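Local coordinates for protein anti-sigma-E factor ChrR (PDB 2Z2S) that holds the extracytoplasmic sigma-E factor inactive through its zinc-binding N-terminal domain and needs its cupin-like C-terminal domain to respond to singlet oxygen, at residues H5-A10 against G166-A171. Residues are numbered along the deposited sequence; the frame is centred on the assembly and turned at random.
Sequences HHVSDA and GDIEIA. With ZN (zinc ion), chain I.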
loop_
_atom_site.group_PDB
_atom_site.type_symbol
_atom_site.label_atom_id
_atom_site.label_comp_id
_atom_site.label_asym_id
_atom_site.label_seq_id
_atom_site.Cartn_x
_atom_site.Cartn_y
_atom_site.Cartn_z
ATOM N N HIS B 5 6.504 15.517 -7.826
ATOM C CA HIS B 5 5.753 15.723 -6.594
ATOM C C HIS B 5 5.196 14.435 -6.034
ATOM O O HIS B 5 4.313 13.818 -6.625
ATOM C CB HIS B 5 4.635 16.709 -6.837
ATOM C CG HIS B 5 5.124 18.073 -7.184
ATOM N ND1 HIS B 5 5.225 18.517 -8.484
ATOM C CD2 HIS B 5 5.546 19.093 -6.400
ATOM C CE1 HIS B 5 5.681 19.756 -8.486
ATOM N NE2 HIS B 5 5.884 20.128 -7.235
ATOM N N HIS B 6 5.693 14.059 -4.862
ATOM C CA HIS B 6 5.320 12.806 -4.230
ATOM C C HIS B 6 4.493 12.866 -2.965
ATOM O O HIS B 6 4.097 13.937 -2.509
ATOM C CB HIS B 6 6.597 12.024 -3.983
ATOM C CG HIS B 6 7.454 11.917 -5.204
ATOM N ND1 HIS B 6 7.133 11.104 -6.269
ATOM C CD2 HIS B 6 8.579 12.580 -5.563
ATOM C CE1 HIS B 6 8.021 11.271 -7.234
ATOM N NE2 HIS B 6 8.907 12.162 -6.830
ATOM N N VAL B 7 4.214 11.695 -2.411
ATOM C CA VAL B 7 3.433 11.615 -1.198
ATOM C C VAL B 7 4.391 11.845 -0.049
ATOM O O VAL B 7 5.473 11.258 -0.017
ATOM C CB VAL B 7 2.770 10.239 -1.055
ATOM C CG1 VAL B 7 1.960 10.184 0.209
ATOM C CG2 VAL B 7 1.896 9.978 -2.218
ATOM N N SER B 8 4.004 12.713 0.883
ATOM C CA SER B 8 4.847 13.032 2.033
ATOM C C SER B 8 5.170 11.780 2.823
ATOM O O SER B 8 4.420 10.814 2.796
ATOM C CB SER B 8 4.148 14.039 2.936
ATOM O OG SER B 8 2.954 13.494 3.463
ATOM N N ASP B 9 6.299 11.800 3.522
ATOM C CA ASP B 9 6.710 10.654 4.311
ATOM C C ASP B 9 5.671 10.306 5.353
ATOM O O ASP B 9 5.475 9.130 5.653
ATOM C CB ASP B 9 8.061 10.913 4.986
ATOM C CG ASP B 9 9.213 10.993 3.984
ATOM O OD1 ASP B 9 9.178 10.236 2.989
ATOM O OD2 ASP B 9 10.159 11.794 4.203
ATOM N N ALA B 10 5.001 11.329 5.890
ATOM C CA ALA B 10 3.976 11.140 6.917
ATOM C C ALA B 10 2.738 10.443 6.348
ATOM O O ALA B 10 2.070 9.661 7.030
ATOM C CB ALA B 10 3.609 12.453 7.512
ATOM N N GLY B 166 0.346 12.234 -12.979
ATOM C CA GLY B 166 0.973 11.439 -11.935
ATOM C C GLY B 166 1.477 12.200 -10.715
ATOM O O GLY B 166 1.727 11.607 -9.664
ATOM N N ASP B 167 1.635 13.513 -10.844
ATOM C CA ASP B 167 2.103 14.325 -9.729
ATOM C C ASP B 167 1.017 14.506 -8.673
ATOM O O ASP B 167 -0.174 14.591 -8.980
ATOM C CB ASP B 167 2.581 15.698 -10.225
ATOM C CG ASP B 167 4.061 15.712 -10.608
ATOM O OD1 ASP B 167 4.904 15.569 -9.693
ATOM O OD2 ASP B 167 4.373 15.871 -11.815
ATOM N N ILE B 168 1.429 14.575 -7.419
ATOM C CA ILE B 168 0.459 14.743 -6.363
ATOM C C ILE B 168 0.742 15.971 -5.505
ATOM O O ILE B 168 1.881 16.226 -5.128
ATOM C CB ILE B 168 0.403 13.490 -5.482
ATOM C CG1 ILE B 168 -0.731 13.620 -4.471
ATOM C CG2 ILE B 168 1.717 13.300 -4.777
ATOM C CD1 ILE B 168 -0.955 12.388 -3.652
ATOM N N GLU B 169 -0.312 16.728 -5.209
ATOM C CA GLU B 169 -0.221 17.941 -4.397
ATOM C C GLU B 169 -0.820 17.704 -3.013
ATOM O O GLU B 169 -1.860 17.063 -2.888
ATOM C CB GLU B 169 -0.969 19.074 -5.080
ATOM C CG GLU B 169 -0.940 20.371 -4.314
ATOM C CD GLU B 169 -1.761 21.448 -4.996
ATOM O OE1 GLU B 169 -1.854 22.573 -4.454
ATOM O OE2 GLU B 169 -2.322 21.164 -6.078
ATOM N N ILE B 170 -0.167 18.223 -1.981
ATOM C CA ILE B 170 -0.643 18.041 -0.616
ATOM C C ILE B 170 -0.925 19.377 0.057
ATOM O O ILE B 170 -0.068 19.919 0.762
ATOM C CB ILE B 170 0.389 17.283 0.267
ATOM C CG1 ILE B 170 0.748 15.939 -0.358
ATOM C CG2 ILE B 170 -0.196 17.019 1.649
ATOM C CD1 ILE B 170 1.764 15.157 0.453
ATOM N N ALA B 171 -2.125 19.909 -0.151
ATOM C CA ALA B 171 -2.492 21.172 0.468
ATOM C C ALA B 171 -2.592 21.008 1.980
ATOM O O ALA B 171 -2.892 19.926 2.476
ATOM C CB ALA B 171 -3.810 21.659 -0.084
HETATM ZN ZN ZN I . 5.817 9.602 -6.207
#
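An interdomain seam in which the N-terminal arm of the zinc-binding anti-sigma domain runs along an outermost strand of the cupin-like domain is illustrated by His5 and Asp167. The carboxylate oxygen OD1 of Asp167 accepts a hydrogen bond from the backbone N of His5, modelled at 2.5 Å, a length that is doubtful at this resolution; the bond is bent (N-H...O 136°). The same oxygen takes a weak bond from ND1 of the His5 ring, 3.2 Å away, meeting that ring at its edge with the carboxylate turned 71° from the ring plane. The backbone N of Arg4 also donates to OD1, which thereby gathers several donors from the arm. Beside this polar end, Ile168 N donates to His5 O over 3.1 Å, a backbone bond that ties the arm to the start of the strand. Replacing Asp167 by alanine removes the carboxylate, and the backbone N atoms of Arg4 and His5 would probably lose their shared acceptor, with the His5 imidazole freer to turn.

Apolar contacts continue along the arm. Ile168 sets its CG2 branch against the His6 backbone, while CD1 touches Val7 CG2 at 4.0 Å. Farther on, Ile170 CG1 lies anti to its carbonyl carbon (chi1 -56°), directing CD1 against Ser8 CB at 3.6 Å. Ser8 itself N-caps helix 9-17, its OG accepting from Leu11 N.

The CB of His6 points away from the strand, and its ND1 binds zinc at 2.0 Å, with His31, Cys35 and Cys38 completing the site. The arm thus joins the Cys2His2 zinc site of a ZAS-superfamily anti-sigma domain to the edge of a cupin-like beta-sheet.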